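Local coordinates for protein phosphoribosylaminoimidazole-succinocarboxamide synthase (Thermotoga maritima, PDB 1KUT) that catalyses the ATP-dependent joining of L-aspartate to carboxyaminoimidazole ribonucleotide, giving SAICAR in de novo purine biosynthesis, at residues V84-K89 / E146-I151; F113-D118 / E131-A136; L153-F158 / W167-E172. One frame throughout, in Å; residues are numbered along the deposited sequence.

Contact 1: residues V84-K89 / E146-I151; sequences VVVRLK and EAAVKI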
# COMPACT_ATOMS: atom_id res chain seq x y z
N VAL B 84 11.15 2.67 4.16
CA VAL B 84 10.80 3.49 3.01
C VAL B 84 11.65 3.02 1.83
O VAL B 84 12.88 3.13 1.85
CB VAL B 84 11.09 4.99 3.28
CG1 VAL B 84 10.47 5.83 2.17
CG2 VAL B 84 10.58 5.40 4.65
N VAL B 85 10.98 2.54 0.78
CA VAL B 85 11.66 2.04 -0.38
C VAL B 85 11.51 2.95 -1.59
O VAL B 85 10.40 3.42 -1.89
CB VAL B 85 11.12 0.64 -0.74
CG1 VAL B 85 11.82 0.10 -1.98
CG2 VAL B 85 11.29 -0.30 0.44
N VAL B 86 12.62 3.21 -2.27
CA VAL B 86 12.58 4.02 -3.47
C VAL B 86 12.98 3.11 -4.62
O VAL B 86 14.01 2.41 -4.55
CB VAL B 86 13.54 5.21 -3.39
CG1 VAL B 86 13.45 6.03 -4.67
CG2 VAL B 86 13.18 6.09 -2.20
N ARG B 87 12.17 3.09 -5.67
CA ARG B 87 12.49 2.26 -6.81
C ARG B 87 12.79 3.13 -8.01
O ARG B 87 12.07 4.08 -8.29
CB ARG B 87 11.33 1.32 -7.13
CG ARG B 87 11.01 0.35 -6.01
CD ARG B 87 9.74 -0.40 -6.29
NE ARG B 87 9.29 -1.11 -5.09
CZ ARG B 87 9.87 -2.20 -4.60
NH1 ARG B 87 10.92 -2.73 -5.21
NH2 ARG B 87 9.39 -2.76 -3.49
N LEU B 88 13.88 2.79 -8.70
CA LEU B 88 14.31 3.49 -9.89
C LEU B 88 14.08 2.54 -11.06
O LEU B 88 13.86 2.97 -12.20
CB LEU B 88 15.80 3.83 -9.79
CG LEU B 88 16.20 5.26 -9.42
CD1 LEU B 88 15.30 5.81 -8.36
CD2 LEU B 88 17.65 5.27 -8.96
N LYS B 89 14.13 1.25 -10.78
CA LYS B 89 13.93 0.23 -11.79
C LYS B 89 13.04 -0.86 -11.23
O LYS B 89 13.05 -1.12 -10.02
CB LYS B 89 15.26 -0.38 -12.24
CG LYS B 89 16.22 0.61 -12.90
CD LYS B 89 17.38 -0.11 -13.57
CE LYS B 89 18.42 0.87 -14.11
NZ LYS B 89 17.84 1.94 -14.98
N GLU B 146 10.47 13.09 0.54
CA GLU B 146 11.38 14.05 -0.09
C GLU B 146 12.83 13.69 0.20
O GLU B 146 13.70 13.76 -0.67
CB GLU B 146 11.12 15.48 0.42
CG GLU B 146 9.67 15.97 0.28
CD GLU B 146 9.45 17.38 0.88
OE1 GLU B 146 9.95 18.37 0.28
OE2 GLU B 146 8.79 17.48 1.94
N ALA B 147 13.09 13.31 1.44
CA ALA B 147 14.43 12.94 1.83
C ALA B 147 14.83 11.68 1.05
O ALA B 147 15.88 11.64 0.40
CB ALA B 147 14.47 12.69 3.32
N ALA B 148 13.98 10.66 1.10
CA ALA B 148 14.25 9.40 0.41
C ALA B 148 14.66 9.61 -1.05
O ALA B 148 15.69 9.08 -1.48
CB ALA B 148 13.03 8.49 0.48
N VAL B 149 13.86 10.36 -1.82
CA VAL B 149 14.20 10.61 -3.22
C VAL B 149 15.50 11.42 -3.34
O VAL B 149 16.38 11.09 -4.13
CB VAL B 149 13.04 11.34 -3.94
CG1 VAL B 149 13.51 11.87 -5.30
CG2 VAL B 149 11.89 10.37 -4.14
N LYS B 150 15.62 12.49 -2.55
CA LYS B 150 16.84 13.30 -2.57
C LYS B 150 18.06 12.37 -2.42
O LYS B 150 18.97 12.36 -3.25
CB LYS B 150 16.82 14.29 -1.42
CG LYS B 150 18.06 15.17 -1.32
CD LYS B 150 17.81 16.55 -1.91
CE LYS B 150 16.63 17.18 -1.20
NZ LYS B 150 16.79 17.01 0.27
N ILE B 151 18.06 11.61 -1.34
CA ILE B 151 19.14 10.69 -1.04
C ILE B 151 19.34 9.69 -2.17
O ILE B 151 20.46 9.42 -2.59
CB ILE B 151 18.85 9.89 0.25
CG1 ILE B 151 18.87 10.83 1.46
CG2 ILE B 151 19.87 8.78 0.44
CD1 ILE B 151 18.36 10.16 2.73

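Contact 2: residues F113-D118 / E131-A136; sequences FFIKDD and EILGIA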
# COMPACT_ATOMS: atom_id res chain seq x y z
N PHE B 113 5.91 2.83 1.20
CA PHE B 113 6.09 2.67 2.64
C PHE B 113 5.65 1.28 3.07
O PHE B 113 4.68 0.72 2.57
CB PHE B 113 5.31 3.70 3.43
CG PHE B 113 5.86 5.09 3.34
CD1 PHE B 113 5.58 5.90 2.24
CD2 PHE B 113 6.65 5.61 4.37
CE1 PHE B 113 6.08 7.20 2.16
CE2 PHE B 113 7.16 6.92 4.29
CZ PHE B 113 6.87 7.71 3.19
N PHE B 114 6.37 0.73 4.04
CA PHE B 114 6.07 -0.58 4.59
C PHE B 114 6.19 -0.50 6.10
O PHE B 114 7.19 -0.02 6.64
CB PHE B 114 7.07 -1.61 4.09
CG PHE B 114 6.92 -1.95 2.65
CD1 PHE B 114 6.08 -2.99 2.25
CD2 PHE B 114 7.62 -1.24 1.67
CE1 PHE B 114 5.94 -3.32 0.91
CE2 PHE B 114 7.49 -1.56 0.32
CZ PHE B 114 6.65 -2.61 -0.07
N ILE B 115 5.16 -0.95 6.79
CA ILE B 115 5.21 -0.95 8.24
C ILE B 115 6.18 -2.05 8.61
O ILE B 115 5.99 -3.21 8.24
CB ILE B 115 3.84 -1.27 8.84
CG1 ILE B 115 2.93 -0.06 8.65
CG2 ILE B 115 3.98 -1.67 10.33
CD1 ILE B 115 1.60 -0.19 9.35
N LYS B 116 7.25 -1.70 9.32
CA LYS B 116 8.17 -2.77 9.69
C LYS B 116 7.52 -3.56 10.83
O LYS B 116 7.32 -3.06 11.94
CB LYS B 116 9.57 -2.21 10.04
CG LYS B 116 9.76 -1.64 11.41
CD LYS B 116 11.20 -1.09 11.57
CE LYS B 116 12.31 -2.16 11.41
NZ LYS B 116 12.57 -2.61 10.01
N ASP B 117 7.13 -4.79 10.50
CA ASP B 117 6.47 -5.69 11.43
C ASP B 117 6.69 -7.10 10.91
O ASP B 117 5.87 -7.63 10.13
CB ASP B 117 4.97 -5.36 11.47
CG ASP B 117 4.18 -6.29 12.38
OD1 ASP B 117 2.97 -6.04 12.56
OD2 ASP B 117 4.76 -7.26 12.92
N ASP B 118 7.79 -7.72 11.32
CA ASP B 118 8.13 -9.06 10.87
C ASP B 118 7.01 -10.08 11.11
O ASP B 118 6.84 -11.01 10.33
CB ASP B 118 9.44 -9.53 11.54
CG ASP B 118 9.52 -9.17 13.01
OD1 ASP B 118 10.49 -9.62 13.67
OD2 ASP B 118 8.62 -8.45 13.51
N GLU B 131 -1.27 8.14 8.95
CA GLU B 131 -1.98 9.10 9.79
C GLU B 131 -2.98 8.37 10.69
O GLU B 131 -2.97 8.57 11.90
CB GLU B 131 -2.70 10.14 8.92
CG GLU B 131 -1.75 11.17 8.31
CD GLU B 131 -2.36 12.57 8.24
OE1 GLU B 131 -3.31 12.76 7.45
OE2 GLU B 131 -1.88 13.46 8.98
N ILE B 132 -3.80 7.50 10.12
CA ILE B 132 -4.79 6.77 10.92
C ILE B 132 -4.16 5.90 12.00
O ILE B 132 -4.68 5.82 13.11
CB ILE B 132 -5.69 5.90 10.01
CG1 ILE B 132 -6.67 6.81 9.28
CG2 ILE B 132 -6.45 4.87 10.84
CD1 ILE B 132 -7.65 6.09 8.39
N LEU B 133 -3.05 5.25 11.68
CA LEU B 133 -2.37 4.39 12.65
C LEU B 133 -1.51 5.23 13.57
O LEU B 133 -0.83 4.71 14.45
CB LEU B 133 -1.50 3.36 11.94
CG LEU B 133 -2.27 2.39 11.04
CD1 LEU B 133 -1.28 1.49 10.30
CD2 LEU B 133 -3.23 1.56 11.88
N GLY B 134 -1.55 6.55 13.35
CA GLY B 134 -0.77 7.45 14.18
C GLY B 134 0.73 7.18 14.15
O GLY B 134 1.44 7.53 15.10
N ILE B 135 1.21 6.56 13.08
CA ILE B 135 2.65 6.26 12.95
C ILE B 135 3.44 7.52 12.59
O ILE B 135 4.53 7.75 13.10
CB ILE B 135 2.89 5.18 11.86
CG1 ILE B 135 2.42 3.82 12.39
CG2 ILE B 135 4.36 5.16 11.42
CD1 ILE B 135 2.26 2.81 11.31
N ALA B 136 2.87 8.33 11.70
CA ALA B 136 3.49 9.56 11.26
C ALA B 136 2.43 10.55 10.77
O ALA B 136 1.31 10.16 10.44
CB ALA B 136 4.46 9.25 10.13

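Contact 3: residues L153-F158 / W167-E172; sequences LALKEF and WDIKYE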
# COMPACT_ATOMS: atom_id res chain seq x y z
N LEU B 153 18.60 9.95 -5.36
CA LEU B 153 19.22 10.57 -6.52
C LEU B 153 20.71 10.89 -6.24
O LEU B 153 21.58 10.65 -7.08
CB LEU B 153 18.45 11.84 -6.92
CG LEU B 153 17.34 11.67 -7.98
CD1 LEU B 153 16.97 10.19 -8.19
CD2 LEU B 153 16.12 12.48 -7.55
N ALA B 154 21.00 11.42 -5.06
CA ALA B 154 22.38 11.73 -4.70
C ALA B 154 23.24 10.47 -4.78
O ALA B 154 24.37 10.52 -5.27
CB ALA B 154 22.44 12.30 -3.30
N LEU B 155 22.69 9.35 -4.30
CA LEU B 155 23.41 8.08 -4.31
C LEU B 155 23.51 7.53 -5.71
O LEU B 155 24.50 6.89 -6.09
CB LEU B 155 22.71 7.05 -3.40
CG LEU B 155 22.89 7.23 -1.90
CD1 LEU B 155 22.19 6.10 -1.16
CD2 LEU B 155 24.38 7.24 -1.59
N LYS B 156 22.47 7.76 -6.50
CA LYS B 156 22.44 7.30 -7.88
C LYS B 156 23.58 7.96 -8.67
O LYS B 156 24.25 7.31 -9.48
CB LYS B 156 21.10 7.66 -8.51
CG LYS B 156 21.12 7.62 -10.04
CD LYS B 156 19.87 8.24 -10.65
CE LYS B 156 20.03 8.37 -12.15
NZ LYS B 156 21.27 9.15 -12.45
N GLU B 157 23.80 9.25 -8.44
CA GLU B 157 24.85 9.98 -9.14
C GLU B 157 26.22 9.54 -8.65
O GLU B 157 27.22 9.60 -9.38
CB GLU B 157 24.66 11.49 -8.92
CG GLU B 157 23.28 11.95 -9.34
CD GLU B 157 22.88 13.27 -8.69
OE1 GLU B 157 23.05 13.40 -7.45
OE2 GLU B 157 22.38 14.16 -9.41
N PHE B 158 26.25 9.10 -7.40
CA PHE B 158 27.47 8.62 -6.77
C PHE B 158 28.00 7.37 -7.49
O PHE B 158 29.12 7.37 -8.00
CB PHE B 158 27.18 8.28 -5.31
CG PHE B 158 28.39 7.86 -4.55
CD1 PHE B 158 29.29 8.81 -4.08
CD2 PHE B 158 28.64 6.51 -4.32
CE1 PHE B 158 30.43 8.42 -3.38
CE2 PHE B 158 29.78 6.11 -3.63
CZ PHE B 158 30.68 7.06 -3.16
N TRP B 167 19.29 0.22 -8.60
CA TRP B 167 17.96 -0.25 -8.96
C TRP B 167 16.90 0.23 -7.99
O TRP B 167 15.87 0.77 -8.39
CB TRP B 167 17.97 -1.77 -9.01
CG TRP B 167 18.57 -2.27 -10.24
CD1 TRP B 167 19.63 -1.73 -10.92
CD2 TRP B 167 18.16 -3.42 -10.98
NE1 TRP B 167 19.91 -2.49 -12.04
CE2 TRP B 167 19.02 -3.53 -12.10
CE3 TRP B 167 17.15 -4.38 -10.81
CZ2 TRP B 167 18.89 -4.56 -13.03
CZ3 TRP B 167 17.03 -5.39 -11.73
CH2 TRP B 167 17.89 -5.48 -12.83
N ASP B 168 17.15 -0.00 -6.71
CA ASP B 168 16.26 0.41 -5.64
C ASP B 168 17.01 0.33 -4.32
O ASP B 168 18.09 -0.26 -4.23
CB ASP B 168 15.01 -0.45 -5.58
CG ASP B 168 15.31 -1.91 -5.47
OD1 ASP B 168 16.29 -2.26 -4.78
OD2 ASP B 168 14.55 -2.72 -6.05
N ILE B 169 16.43 0.94 -3.29
CA ILE B 169 17.09 0.99 -2.00
C ILE B 169 16.02 1.22 -0.95
O ILE B 169 15.00 1.83 -1.23
CB ILE B 169 18.13 2.16 -2.02
CG1 ILE B 169 18.80 2.32 -0.67
CG2 ILE B 169 17.44 3.46 -2.42
CD1 ILE B 169 20.01 3.18 -0.74
N LYS B 170 16.25 0.71 0.26
CA LYS B 170 15.30 0.88 1.35
C LYS B 170 15.93 1.74 2.46
O LYS B 170 17.10 1.57 2.79
CB LYS B 170 14.93 -0.48 1.95
CG LYS B 170 14.01 -0.37 3.16
CD LYS B 170 14.32 -1.42 4.21
CE LYS B 170 15.77 -1.34 4.69
NZ LYS B 170 15.94 -1.91 6.07
N TYR B 171 15.14 2.66 3.01
CA TYR B 171 15.61 3.54 4.10
C TYR B 171 14.74 3.38 5.34
O TYR B 171 13.69 2.73 5.32
CB TYR B 171 15.53 5.01 3.69
CG TYR B 171 16.29 5.35 2.41
CD1 TYR B 171 17.69 5.37 2.39
CD2 TYR B 171 15.61 5.66 1.24
CE1 TYR B 171 18.38 5.68 1.23
CE2 TYR B 171 16.30 5.98 0.07
CZ TYR B 171 17.68 5.99 0.08
OH TYR B 171 18.35 6.34 -1.06
N GLU B 172 15.21 3.98 6.43
CA GLU B 172 14.52 4.03 7.71
C GLU B 172 14.91 5.36 8.33
O GLU B 172 16.09 5.73 8.36
CB GLU B 172 14.93 2.85 8.61
CG GLU B 172 14.19 1.55 8.25
CD GLU B 172 14.58 0.36 9.14
OE1 GLU B 172 14.90 0.57 10.33
OE2 GLU B 172 14.54 -0.79 8.64

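Contact 1: residues V84-K89 / E146-I151
Val86 and Val84 of strand 78-87 both point toward helix 138-160, and both meet the same methyl, Ala148 CB. Val86 makes the nearer approach: its CG2 lies 3.6 Å from Ala148 CB. The same branch also comes within 4.0 Å of Ala148 O, so it lies against the helix backbone as well as the methyl. CG2 of Val86 is the branch opposite the carbonyl carbon and beside the backbone N; CG1, placed anti to N (chi1 -180°), makes none of these approaches. Val84 uses the other branch, CG1, with 4.1 Å to Ala148 CB. Two residues apart on one face of the strand, the valines thus touch Ala148 through differently placed methyls. At this methyl the axes of the short strand and helix segments come within 8.8 Å, with 44° between their directions. Val149 adds lesser cover, its backbone N lying 4.3 Å from Val86 CG2. Val84 also packs on Val111 and Phe113 of the neighbouring strand 105-115. The helix-facing contact is therefore purely apolar: buried methyl groups hold it by dispersion and the exclusion of water, without a directional polar bond.

Contact 2: residues F113-D118 / E131-A136
The end of Ile115 does the touching here: its CD1 meets both Leu133 CD1 and Ile135 CD1. The Leu133 methyl is 3.5 Å from Ile115 CD1, closer than usual for two carbons, while Ile135 CD1 lies 3.6 Å from that same Ile115 CD1. Ile135 CD1 also reaches back along the side chain to Ile115 CG1, at 4.0 Å. Ile115 is extended beyond CB (chi2 -173°), which carries CD1 out to both partners; the side chains pass each other at a slant. This tight part is three methyl ends, and the two segments bury only 90 Å² between them. Around it the contact is loose: the nearest CA atoms, those of Ile115 and Ile135, are 9.0 Å apart, and all three touching residues stay partly exposed. Gly134, with positive phi (59°), is the first residue past the helix, in a Schellman motif; Leu133 before it and Ile135 after it both point toward Ile115. Tyr98 of the second subunit packs on Ile115 and Leu133, placing the cluster at the dimer interface. Within the chain, Ile115 also touches Val125 of strand 124-125, and Ile135 leans on Leu130 of helix 127-132 and Pro81 of strand 78-87.

Contact 3: residues L153-F158 / W167-E172
Leu155 of helix 138-160 meets Ile169 and Tyr171 of strand 164-175, a helix packed on an antiparallel sheet in the alpha+beta fold of SAICAR synthetase. From CB, which is directed toward the strand, the side chain runs to CG, set beside the backbone N and opposite the carbonyl carbon (chi1 -75°). Neither CB nor CG comes within 4.2 Å of the strand. Of the two terminal methyls, CD1 makes the contact. Leu155 CD1 sits 3.7 Å from Ile169 CD1, the two side chains meeting at about a right angle. The extended chain of Ile169 (chi1 177°, chi2 166°) brings its CD1 there. The second neighbour of Leu155 CD1 is the phenol oxygen of Tyr171, whose side chain approaches from the opposite direction. Together the three side chains account for nearly all of the 82 Å² buried. Leu155 also packs on Leu50 and Leu54 of helix 39-55, linking that helix to the sheet. The polar end of Tyr171 is satisfied by a hydrogen bond between its OH and Thr152 OG1, three residues before Leu155 on the same helix. Against Leu155 CD1 that hydroxyl oxygen makes only a van der Waals approach, at 3.8 Å.

How the contacts relate
Contacts 1 and 3 use successive parts of helix 138-160 against neighbouring strands 78-87 and 164-175, and their centres lie about 6 Å apart. The strands are joined by backbone pairs such as Val84 O to Tyr171 N, 2.6 Å, and Leu88 N to Trp167 O, 2.8 Å, both probable hydrogen bonds. Contact 2 reaches the same sheet through strand 105-115, the neighbour of 78-87, about 17 Å from contact 1 and about 22 Å from contact 3, centre to centre. It meets contact 1 through Phe113 CE2, 3.8 Å from Val84 CG2, and contact 3 through the salt bridge of Lys116 NZ with Glu172 OE2, 3.0 Å. Along the chain it is nested within the loop that contact 1 closes.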